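Local coordinates for protein KLTH0A00704p (Lachancea thermotolerans, PDB 4J2G) that probably mediates recruitment of phosphatidylinositol 3-kinase in autophagy through its HORMA domain, the part of the longer Atg13 protein described here, at residues A[160-171]-A[247-257]; A[108-118]-A[223-231]. The protein carries 1 engineered substitution. All coordinates share one frame; numbering follows the deposited sequence.

Interaction 1: residues A[160-171]-A[247-257]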
loop_
_atom_site.group_PDB
_atom_site.type_symbol
_atom_site.label_atom_id
_atom_site.label_comp_id
_atom_site.label_asym_id
_atom_site.label_seq_id
_atom_site.Cartn_x
_atom_site.Cartn_y
_atom_site.Cartn_z
ATOM N N LEU A 160 1.876 -22.797 12.357
ATOM C CA LEU A 160 1.459 -21.735 11.451
ATOM C C LEU A 160 1.020 -20.514 12.226
ATOM O O LEU A 160 1.052 -19.406 11.714
ATOM C CB LEU A 160 0.322 -22.181 10.576
ATOM C CG LEU A 160 -0.369 -21.068 9.804
ATOM C CD1 LEU A 160 0.479 -20.603 8.628
ATOM C CD2 LEU A 160 -1.726 -21.556 9.345
ATOM N N TYR A 161 0.601 -20.719 13.459
ATOM C CA TYR A 161 0.195 -19.621 14.272
ATOM C C TYR A 161 1.419 -18.785 14.594
ATOM O O TYR A 161 1.351 -17.561 14.614
ATOM C CB TYR A 161 -0.442 -20.099 15.565
ATOM C CG TYR A 161 -0.811 -18.935 16.422
ATOM C CD1 TYR A 161 -1.851 -18.088 16.039
ATOM C CD2 TYR A 161 -0.098 -18.639 17.576
ATOM C CE1 TYR A 161 -2.189 -16.982 16.785
ATOM C CE2 TYR A 161 -0.442 -17.538 18.344
ATOM C CZ TYR A 161 -1.485 -16.719 17.931
ATOM O OH TYR A 161 -1.853 -15.628 18.667
ATOM N N ARG A 162 2.539 -19.449 14.831
ATOM C CA ARG A 162 3.726 -18.766 15.260
ATOM C C ARG A 162 4.354 -18.035 14.065
ATOM O O ARG A 162 4.832 -16.924 14.218
ATOM C CB ARG A 162 4.696 -19.754 15.916
ATOM C CG ARG A 162 5.807 -19.094 16.704
ATOM C CD ARG A 162 6.986 -20.034 16.812
ATOM N NE ARG A 162 7.540 -20.365 15.501
ATOM C CZ ARG A 162 8.787 -20.096 15.110
ATOM N NH1 ARG A 162 9.644 -19.485 15.932
ATOM N NH2 ARG A 162 9.180 -20.448 13.890
ATOM N N GLN A 163 4.347 -18.674 12.894
ATOM C CA GLN A 163 4.764 -18.054 11.643
ATOM C C GLN A 163 3.983 -16.758 11.348
ATOM O O GLN A 163 4.511 -15.870 10.708
ATOM C CB GLN A 163 4.548 -18.984 10.443
ATOM C CG GLN A 163 5.200 -20.355 10.510
ATOM C CD GLN A 163 6.699 -20.282 10.439
ATOM O OE1 GLN A 163 7.256 -19.724 9.494
ATOM N NE2 GLN A 163 7.369 -20.844 11.445
ATOM N N LEU A 164 2.737 -16.659 11.798
ATOM C CA LEU A 164 1.951 -15.496 11.481
ATOM C C LEU A 164 2.148 -14.386 12.502
ATOM O O LEU A 164 2.003 -13.237 12.164
ATOM C CB LEU A 164 0.477 -15.833 11.236
ATOM C CG LEU A 164 0.269 -16.747 10.024
ATOM C CD1 LEU A 164 -1.101 -17.382 10.139
ATOM C CD2 LEU A 164 0.414 -16.047 8.672
ATOM N N VAL A 165 2.583 -14.728 13.706
ATOM C CA VAL A 165 2.838 -13.754 14.742
ATOM C C VAL A 165 4.120 -13.042 14.344
ATOM O O VAL A 165 4.246 -11.818 14.471
ATOM C CB VAL A 165 2.981 -14.451 16.127
ATOM C CG1 VAL A 165 3.683 -13.568 17.127
ATOM C CG2 VAL A 165 1.617 -14.829 16.697
ATOM N N LEU A 166 5.079 -13.834 13.882
ATOM C CA LEU A 166 6.365 -13.319 13.419
ATOM C C LEU A 166 6.181 -12.430 12.184
ATOM O O LEU A 166 6.733 -11.350 12.103
ATOM C CB LEU A 166 7.273 -14.475 13.047
ATOM C CG LEU A 166 8.403 -14.976 13.962
ATOM C CD1 LEU A 166 8.256 -14.581 15.421
ATOM C CD2 LEU A 166 8.527 -16.481 13.773
ATOM N N LEU A 167 5.400 -12.904 11.224
ATOM C CA LEU A 167 5.087 -12.130 10.062
ATOM C C LEU A 167 4.386 -10.813 10.413
ATOM O O LEU A 167 4.680 -9.755 9.802
ATOM C CB LEU A 167 4.227 -12.929 9.126
ATOM C CG LEU A 167 3.891 -12.179 7.857
ATOM C CD1 LEU A 167 5.123 -12.176 7.018
ATOM C CD2 LEU A 167 2.799 -12.900 7.122
ATOM N N PHE A 168 3.515 -10.849 11.414
ATOM C CA PHE A 168 2.765 -9.663 11.739
ATOM C C PHE A 168 3.657 -8.539 12.314
ATOM O O PHE A 168 3.455 -7.359 12.000
ATOM C CB PHE A 168 1.620 -9.993 12.672
ATOM C CG PHE A 168 0.704 -8.826 12.939
ATOM C CD1 PHE A 168 -0.229 -8.407 11.958
ATOM C CD2 PHE A 168 0.753 -8.142 14.155
ATOM C CE1 PHE A 168 -1.094 -7.344 12.193
ATOM C CE2 PHE A 168 -0.114 -7.066 14.396
ATOM C CZ PHE A 168 -1.025 -6.674 13.416
ATOM N N ARG A 169 4.640 -8.909 13.133
ATOM C CA ARG A 169 5.467 -7.926 13.862
ATOM C C ARG A 169 6.448 -7.340 12.884
ATOM O O ARG A 169 6.874 -6.192 12.974
ATOM C CB ARG A 169 6.219 -8.554 15.052
ATOM C CG ARG A 169 5.307 -9.129 16.143
ATOM C CD ARG A 169 6.023 -9.470 17.459
ATOM N NE ARG A 169 6.823 -10.707 17.422
ATOM C CZ ARG A 169 6.678 -11.777 18.228
ATOM N NH1 ARG A 169 5.746 -11.822 19.179
ATOM N NH2 ARG A 169 7.484 -12.827 18.088
ATOM N N TYR A 170 6.829 -8.181 11.945
ATOM C CA TYR A 170 7.748 -7.772 10.978
ATOM C C TYR A 170 7.031 -6.641 10.099
ATOM O O TYR A 170 7.564 -5.577 9.863
ATOM C CB TYR A 170 8.157 -8.953 10.124
ATOM C CG TYR A 170 9.014 -8.428 9.012
ATOM C CD1 TYR A 170 10.296 -7.977 9.268
ATOM C CD2 TYR A 170 8.483 -8.202 7.737
ATOM C CE1 TYR A 170 11.067 -7.404 8.258
ATOM C CE2 TYR A 170 9.248 -7.629 6.717
ATOM C CZ TYR A 170 10.543 -7.242 6.990
ATOM O OH TYR A 170 11.345 -6.713 5.984
ATOM N N LEU A 171 5.797 -6.913 9.738
ATOM C CA LEU A 171 4.976 -6.056 8.941
ATOM C C LEU A 171 4.712 -4.764 9.723
ATOM O O LEU A 171 4.707 -3.710 9.113
ATOM C CB LEU A 171 3.709 -6.800 8.538
ATOM C CG LEU A 171 2.589 -6.037 7.838
ATOM C CD1 LEU A 171 3.054 -5.685 6.404
ATOM C CD2 LEU A 171 1.414 -7.017 7.815
ATOM N N ILE A 247 7.972 -9.827 1.631
ATOM C CA ILE A 247 8.210 -10.620 2.812
ATOM C C ILE A 247 8.460 -12.056 2.338
ATOM O O ILE A 247 7.993 -12.461 1.256
ATOM C CB ILE A 247 7.044 -10.402 3.791
ATOM C CG1 ILE A 247 6.736 -8.881 3.789
ATOM C CG2 ILE A 247 7.433 -10.785 5.191
ATOM C CD1 ILE A 247 6.071 -8.300 5.031
ATOM N N THR A 248 9.295 -12.778 3.086
ATOM C CA THR A 248 9.556 -14.204 2.838
ATOM C C THR A 248 8.216 -14.887 2.886
ATOM O O THR A 248 7.416 -14.603 3.777
ATOM C CB THR A 248 10.416 -14.820 3.960
ATOM O OG1 THR A 248 11.517 -13.940 4.258
ATOM C CG2 THR A 248 10.920 -16.220 3.555
ATOM N N PRO A 249 7.929 -15.750 1.910
ATOM C CA PRO A 249 6.585 -16.268 1.967
ATOM C C PRO A 249 6.399 -17.239 3.110
ATOM O O PRO A 249 7.368 -17.838 3.616
ATOM C CB PRO A 249 6.423 -16.935 0.609
ATOM C CG PRO A 249 7.368 -16.171 -0.285
ATOM C CD PRO A 249 8.565 -16.045 0.616
ATOM N N ILE A 250 5.172 -17.334 3.581
ATOM C CA ILE A 250 4.876 -18.356 4.543
ATOM C C ILE A 250 4.387 -19.583 3.787
ATOM O O ILE A 250 3.443 -19.513 2.980
ATOM C CB ILE A 250 3.939 -17.858 5.635
ATOM C CG1 ILE A 250 4.711 -16.832 6.457
ATOM C CG2 ILE A 250 3.497 -19.015 6.508
ATOM C CD1 ILE A 250 3.994 -16.343 7.688
ATOM N N ARG A 251 5.121 -20.675 4.001
ATOM C CA ARG A 251 4.829 -21.951 3.370
ATOM C C ARG A 251 3.666 -22.603 4.096
ATOM O O ARG A 251 3.721 -22.779 5.318
ATOM C CB ARG A 251 6.060 -22.857 3.385
ATOM C CG ARG A 251 6.827 -22.906 2.065
ATOM C CD ARG A 251 7.653 -21.655 1.785
ATOM N NE ARG A 251 7.524 -21.250 0.376
ATOM C CZ ARG A 251 8.381 -20.463 -0.274
ATOM N NH1 ARG A 251 9.458 -19.982 0.363
ATOM N NH2 ARG A 251 8.161 -20.155 -1.561
ATOM N N THR A 252 2.604 -22.893 3.342
ATOM C CA THR A 252 1.444 -23.624 3.843
ATOM C C THR A 252 0.864 -24.654 2.835
ATOM O O THR A 252 1.027 -24.530 1.601
ATOM C CB THR A 252 0.341 -22.649 4.267
ATOM O OG1 THR A 252 -0.252 -23.129 5.467
ATOM C CG2 THR A 252 -0.729 -22.508 3.186
ATOM N N LYS A 253 0.172 -25.661 3.372
ATOM C CA LYS A 253 -0.384 -26.729 2.545
ATOM C C LYS A 253 -1.315 -26.231 1.440
ATOM O O LYS A 253 -1.365 -26.796 0.341
ATOM C CB LYS A 253 -1.075 -27.776 3.409
ATOM C CG LYS A 253 -2.222 -27.284 4.275
ATOM C CD LYS A 253 -2.693 -28.409 5.194
ATOM C CE LYS A 253 -1.556 -28.918 6.082
ATOM N NZ LYS A 253 -1.698 -30.364 6.424
ATOM N N PHE A 254 -2.042 -25.167 1.731
ATOM C CA PHE A 254 -2.896 -24.528 0.725
ATOM C C PHE A 254 -2.145 -23.613 -0.232
ATOM O O PHE A 254 -2.743 -23.066 -1.144
ATOM C CB PHE A 254 -3.996 -23.736 1.398
ATOM C CG PHE A 254 -4.582 -24.427 2.582
ATOM C CD1 PHE A 254 -5.404 -25.550 2.421
ATOM C CD2 PHE A 254 -4.310 -23.976 3.861
ATOM C CE1 PHE A 254 -5.959 -26.192 3.516
ATOM C CE2 PHE A 254 -4.864 -24.616 4.958
ATOM C CZ PHE A 254 -5.691 -25.722 4.785
ATOM N N GLY A 255 -0.840 -23.464 -0.031
ATOM C CA GLY A 255 -0.042 -22.559 -0.863
ATOM C C GLY A 255 0.865 -21.641 -0.054
ATOM O O GLY A 255 1.135 -21.869 1.147
ATOM N N SER A 256 1.365 -20.600 -0.705
ATOM C CA SER A 256 2.244 -19.682 0.004
ATOM C C SER A 256 1.560 -18.364 0.342
ATOM O O SER A 256 0.820 -17.765 -0.484
ATOM C CB SER A 256 3.506 -19.455 -0.787
ATOM O OG SER A 256 4.265 -20.629 -0.757
ATOM N N LEU A 257 1.762 -17.918 1.567
ATOM C CA LEU A 257 1.258 -16.579 1.891
ATOM C C LEU A 257 2.312 -15.530 1.490
ATOM O O LEU A 257 3.403 -15.533 2.019
ATOM C CB LEU A 257 0.857 -16.510 3.350
ATOM C CG LEU A 257 -0.274 -15.576 3.839
ATOM C CD1 LEU A 257 -0.124 -15.486 5.349
ATOM C CD2 LEU A 257 -0.318 -14.152 3.283
#
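Helix 158-177 of this HORMA domain packs on the hairpin of strands 242-252 and 255-264, where Ile-250 meets Leu-160, Gln-163, Leu-164 and Leu-167. The helix runs nearly antiparallel to strand 250-252, at 158°, with 9.7 Å between the axes of these short segments. Ile-250 makes contacts with all four of these helix residues. Its CG1 branch stands anti to its own carbonyl carbon (chi1 -68°) and carries CD1 up against the helix, where it touches the carbonyl O of Gln-163 at 3.1 Å and Leu-167 CD2 at 3.7 Å, while CG2, the other branch, meets Leu-160 CD1 at 4.0 Å. From the second strand of the hairpin, Leu-257 CD1 presses on Leu-164 CD2 at 3.4 Å, tight for two methyls, the two side chains crossing almost at right angles. The helix-on-sheet contact is mainly apolar, and no hydrogen bond joins the segments. Ile-247, in the interrupted part of strand 242-252, packs farther along the helix: its CG2 lies 3.3 Å from Leu-167 CD1, again close, and its CD1 comes in at the edge of the Tyr-170 ring, in the ring plane, 3.6 Å from CD2. Leu-167 is also touched by Phe-29 of helix 18-39 and Ile-259 of strand 255-264, and the amide of Gln-163 turns back to Glu-159 on its own helix.

Interaction 2: residues A[108-118]-A[223-231]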
loop_
_atom_site.group_PDB
_atom_site.type_symbol
_atom_site.label_atom_id
_atom_site.label_comp_id
_atom_site.label_asym_id
_atom_site.label_seq_id
_atom_site.Cartn_x
_atom_site.Cartn_y
_atom_site.Cartn_z
ATOM N N LEU A 108 7.338 18.384 -4.886
ATOM C CA LEU A 108 8.036 17.234 -4.350
ATOM C C LEU A 108 9.506 17.574 -4.389
ATOM O O LEU A 108 10.008 18.019 -5.439
ATOM C CB LEU A 108 7.800 16.016 -5.266
ATOM C CG LEU A 108 8.583 14.715 -4.858
ATOM C CD1 LEU A 108 8.188 14.292 -3.386
ATOM C CD2 LEU A 108 8.279 13.558 -5.874
ATOM N N LYS A 109 10.190 17.379 -3.267
ATOM C CA LYS A 109 11.616 17.535 -3.225
ATOM C C LYS A 109 12.350 16.236 -3.349
ATOM O O LYS A 109 11.939 15.230 -2.756
ATOM C CB LYS A 109 12.039 18.222 -1.953
ATOM C CG LYS A 109 11.626 19.662 -1.809
ATOM C CD LYS A 109 12.383 20.339 -0.677
ATOM C CE LYS A 109 12.129 21.838 -0.705
ATOM N NZ LYS A 109 13.049 22.585 0.200
ATOM N N ASP A 110 13.431 16.235 -4.118
ATOM C CA ASP A 110 14.130 15.027 -4.378
ATOM C C ASP A 110 15.136 14.768 -3.288
ATOM O O ASP A 110 15.174 15.461 -2.298
ATOM C CB ASP A 110 14.771 14.972 -5.772
ATOM C CG ASP A 110 15.759 16.106 -6.070
ATOM O OD1 ASP A 110 16.364 16.702 -5.137
ATOM O OD2 ASP A 110 15.888 16.439 -7.321
ATOM N N GLN A 111 15.996 13.803 -3.496
ATOM C CA GLN A 111 16.908 13.405 -2.392
ATOM C C GLN A 111 17.963 14.474 -2.284
ATOM O O GLN A 111 18.659 14.570 -1.310
ATOM C CB GLN A 111 17.540 12.055 -2.680
ATOM C CG GLN A 111 18.219 11.417 -1.482
ATOM C CD GLN A 111 19.340 10.477 -1.904
ATOM O OE1 GLN A 111 20.085 10.764 -2.863
ATOM N NE2 GLN A 111 19.464 9.340 -1.198
ATOM N N ASP A 112 18.079 15.329 -3.286
ATOM C CA ASP A 112 19.071 16.395 -3.137
ATOM C C ASP A 112 18.410 17.601 -2.495
ATOM O O ASP A 112 19.034 18.614 -2.306
ATOM C CB ASP A 112 19.687 16.755 -4.494
ATOM C CG ASP A 112 20.612 15.670 -5.014
ATOM O OD1 ASP A 112 21.537 15.282 -4.268
ATOM O OD2 ASP A 112 20.414 15.205 -6.169
ATOM N N GLY A 113 17.136 17.489 -2.149
ATOM C CA GLY A 113 16.437 18.659 -1.594
ATOM C C GLY A 113 16.044 19.670 -2.679
ATOM O O GLY A 113 15.743 20.805 -2.356
ATOM N N ASN A 114 16.012 19.265 -3.955
ATOM C CA ASN A 114 15.485 20.165 -5.025
ATOM C C ASN A 114 14.008 19.891 -5.379
ATOM O O ASN A 114 13.624 18.751 -5.549
ATOM C CB ASN A 114 16.408 20.099 -6.263
ATOM C CG ASN A 114 17.824 20.615 -5.947
ATOM O OD1 ASN A 114 17.978 21.632 -5.277
ATOM N ND2 ASN A 114 18.847 19.887 -6.355
ATOM N N PRO A 115 13.203 20.950 -5.574
ATOM C CA PRO A 115 11.773 20.945 -5.882
ATOM C C PRO A 115 11.402 20.673 -7.294
ATOM O O PRO A 115 12.064 21.135 -8.211
ATOM C CB PRO A 115 11.314 22.379 -5.520
ATOM C CG PRO A 115 12.523 23.223 -5.782
ATOM C CD PRO A 115 13.738 22.329 -5.466
ATOM N N TRP A 116 10.299 19.949 -7.457
ATOM C CA TRP A 116 9.761 19.557 -8.738
ATOM C C TRP A 116 8.307 19.824 -8.629
ATOM O O TRP A 116 7.708 19.532 -7.595
ATOM C CB TRP A 116 9.985 18.062 -9.055
ATOM C CG TRP A 116 11.479 17.707 -9.161
ATOM C CD1 TRP A 116 12.326 17.613 -8.145
ATOM C CD2 TRP A 116 12.261 17.499 -10.359
ATOM N NE1 TRP A 116 13.585 17.324 -8.580
ATOM C CE2 TRP A 116 13.581 17.280 -9.947
ATOM C CE3 TRP A 116 11.986 17.604 -11.740
ATOM C CZ2 TRP A 116 14.635 17.067 -10.847
ATOM C CZ3 TRP A 116 13.002 17.364 -12.637
ATOM C CH2 TRP A 116 14.320 17.096 -12.190
ATOM N N ASN A 117 7.728 20.368 -9.688
ATOM C CA ASN A 117 6.303 20.593 -9.690
ATOM C C ASN A 117 5.565 19.324 -9.905
ATOM O O ASN A 117 5.966 18.507 -10.742
ATOM C CB ASN A 117 5.908 21.523 -10.849
ATOM C CG ASN A 117 5.927 22.979 -10.469
ATOM O OD1 ASN A 117 6.345 23.363 -9.379
ATOM N ND2 ASN A 117 5.462 23.810 -11.384
ATOM N N VAL A 118 4.421 19.202 -9.219
ATOM C CA VAL A 118 3.536 18.047 -9.367
ATOM C C VAL A 118 2.173 18.422 -9.960
ATOM O O VAL A 118 1.796 17.901 -10.998
ATOM C CB VAL A 118 3.312 17.307 -8.020
ATOM C CG1 VAL A 118 2.501 16.043 -8.251
ATOM C CG2 VAL A 118 4.649 17.014 -7.359
ATOM N N LYS A 223 3.730 7.632 -12.793
ATOM C CA LYS A 223 4.241 8.976 -13.000
ATOM C C LYS A 223 5.458 9.219 -12.099
ATOM O O LYS A 223 5.379 9.265 -10.876
ATOM C CB LYS A 223 3.138 10.030 -12.766
ATOM C CG LYS A 223 2.235 10.281 -13.973
ATOM C CD LYS A 223 2.871 11.195 -15.045
ATOM C CE LYS A 223 3.721 10.435 -16.077
ATOM N NZ LYS A 223 3.630 11.004 -17.462
ATOM N N SER A 224 6.606 9.349 -12.707
ATOM C CA SER A 224 7.776 9.663 -11.959
ATOM C C SER A 224 7.587 11.147 -11.944
ATOM O O SER A 224 6.884 11.710 -12.806
ATOM C CB SER A 224 9.005 9.242 -12.769
ATOM O OG SER A 224 9.069 10.005 -13.935
ATOM N N LEU A 225 8.147 11.824 -10.990
ATOM C CA LEU A 225 7.764 13.249 -10.933
ATOM C C LEU A 225 9.036 14.076 -11.042
ATOM O O LEU A 225 9.016 15.262 -11.333
ATOM C CB LEU A 225 7.081 13.506 -9.584
ATOM C CG LEU A 225 5.713 12.817 -9.563
ATOM C CD1 LEU A 225 5.188 12.736 -8.122
ATOM C CD2 LEU A 225 4.744 13.566 -10.509
ATOM N N ILE A 226 10.127 13.369 -10.784
ATOM C CA ILE A 226 11.491 13.752 -10.763
ATOM C C ILE A 226 12.101 13.128 -12.007
ATOM O O ILE A 226 12.300 11.895 -12.066
ATOM C CB ILE A 226 12.127 13.078 -9.518
ATOM C CG1 ILE A 226 11.438 13.619 -8.253
ATOM C CG2 ILE A 226 13.658 13.210 -9.511
ATOM C CD1 ILE A 226 11.791 12.851 -6.954
ATOM N N ALA A 227 12.441 13.990 -12.976
ATOM C CA ALA A 227 12.916 13.586 -14.306
ATOM C C ALA A 227 14.362 13.118 -14.299
ATOM O O ALA A 227 14.835 12.588 -15.293
ATOM C CB ALA A 227 12.703 14.709 -15.351
ATOM N N THR A 228 15.081 13.274 -13.193
ATOM C CA THR A 228 16.427 12.653 -13.129
ATOM C C THR A 228 16.443 11.117 -13.062
ATOM O O THR A 228 17.486 10.510 -13.200
ATOM C CB THR A 228 17.278 13.137 -11.950
ATOM O OG1 THR A 228 16.564 12.908 -10.746
ATOM C CG2 THR A 228 17.577 14.594 -12.049
ATOM N N TYR A 229 15.309 10.485 -12.814
ATOM C CA TYR A 229 15.283 9.033 -12.742
ATOM C C TYR A 229 15.436 8.411 -14.098
ATOM O O TYR A 229 14.724 8.774 -15.040
ATOM C CB TYR A 229 13.961 8.566 -12.105
ATOM C CG TYR A 229 14.066 8.587 -10.612
ATOM C CD1 TYR A 229 14.941 7.707 -9.956
ATOM C CD2 TYR A 229 13.325 9.487 -9.839
ATOM C CE1 TYR A 229 15.064 7.749 -8.559
ATOM C CE2 TYR A 229 13.424 9.519 -8.443
ATOM C CZ TYR A 229 14.258 8.619 -7.810
ATOM O OH TYR A 229 14.347 8.624 -6.429
ATOM N N SER A 230 16.333 7.438 -14.192
ATOM C CA SER A 230 16.490 6.704 -15.435
ATOM C C SER A 230 16.189 5.178 -15.304
ATOM O O SER A 230 16.878 4.404 -14.574
ATOM C CB SER A 230 17.890 6.963 -15.984
ATOM O OG SER A 230 17.825 7.087 -17.390
ATOM N N ASN A 231 15.123 4.775 -15.981
ATOM C CA ASN A 231 14.646 3.409 -15.960
ATOM C C ASN A 231 15.624 2.452 -16.623
ATOM O O ASN A 231 16.116 2.711 -17.740
ATOM C CB ASN A 231 13.310 3.336 -16.630
ATOM C CG ASN A 231 12.279 4.179 -15.930
ATOM O OD1 ASN A 231 12.445 4.554 -14.765
ATOM N ND2 ASN A 231 11.182 4.451 -16.608
#
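A beta hairpin, strands 105-109 and 115-120 joined by a type I turn from Asp-110 to Gly-113, lays the indole of Trp-116 over the backbone of the loop 223-231. The CA of Ile-226 sits over one face of the six-membered ring, 4.0 Å from its centroid and 17° off the normal, a CH-pi contact. Over that same face comes the backbone N of Ala-227, 3.4 Å from CZ3, while Thr-228 CG2 lies near the far end of the ring at CZ2. The indole's rotation is fixed by Asp-110: NE1 of Trp-116 donates to Asp-110 OD2 at 2.8 Å, in the ring plane but from above the carboxylate plane. The other oxygen, OD1, takes the backbone N of Asp-112 (2.9 Å, an Asx turn) and of Asn-114 (2.8 Å) from opposite faces of the carboxylate, which ties the turn to the tryptophan. An alanine in place of Trp-116 is likely to uncover the backbone of Ile-226 and Ala-227 and to leave Asp-110 OD2 without its indole mate. Beside the tryptophan, on the neighbouring strand, Leu-108 reaches toward the loop, its CG anti to the backbone N (chi1 176°), and puts CD2 3.7 Å from Ile-226 CD1 and 3.9 Å from Leu-225 CB, the two leucine side chains crossing at about a right angle; Val-118 CG1 meets Leu-225 CD2 at 4.0 Å. Leu-108 and Val-118 also touch Phe-269 of strand 268-271, the third strand of this small sheet, while the loop, between strands 201-208 and 242-252, is held farther along by Tyr-229 OH bonding to Asp-266.

Overall arrangement
The two contacts share no element directly and lie on opposite sides of the chain's centre, with about 36 Å between their centres and about 19 Å between their nearest atoms. Interaction 1 is the more buried: a helix lies on the edge hairpin of the five-stranded sheet mainly through branched aliphatic side chains. Interaction 2 is partly exposed and joins a loop to the three-stranded sheet; there a single aromatic ring, steered by an aspartate, lies over loop backbone, and leucine, isoleucine and valine side chains pack beside it. Neither has a hydrogen bond between its segments, but the hairpin turn of interaction 2 is braced by hydrogen bonds to Asp-110 within its own segment. Strand 255-264 of interaction 1 runs toward strand 268-271, which flanks interaction 2.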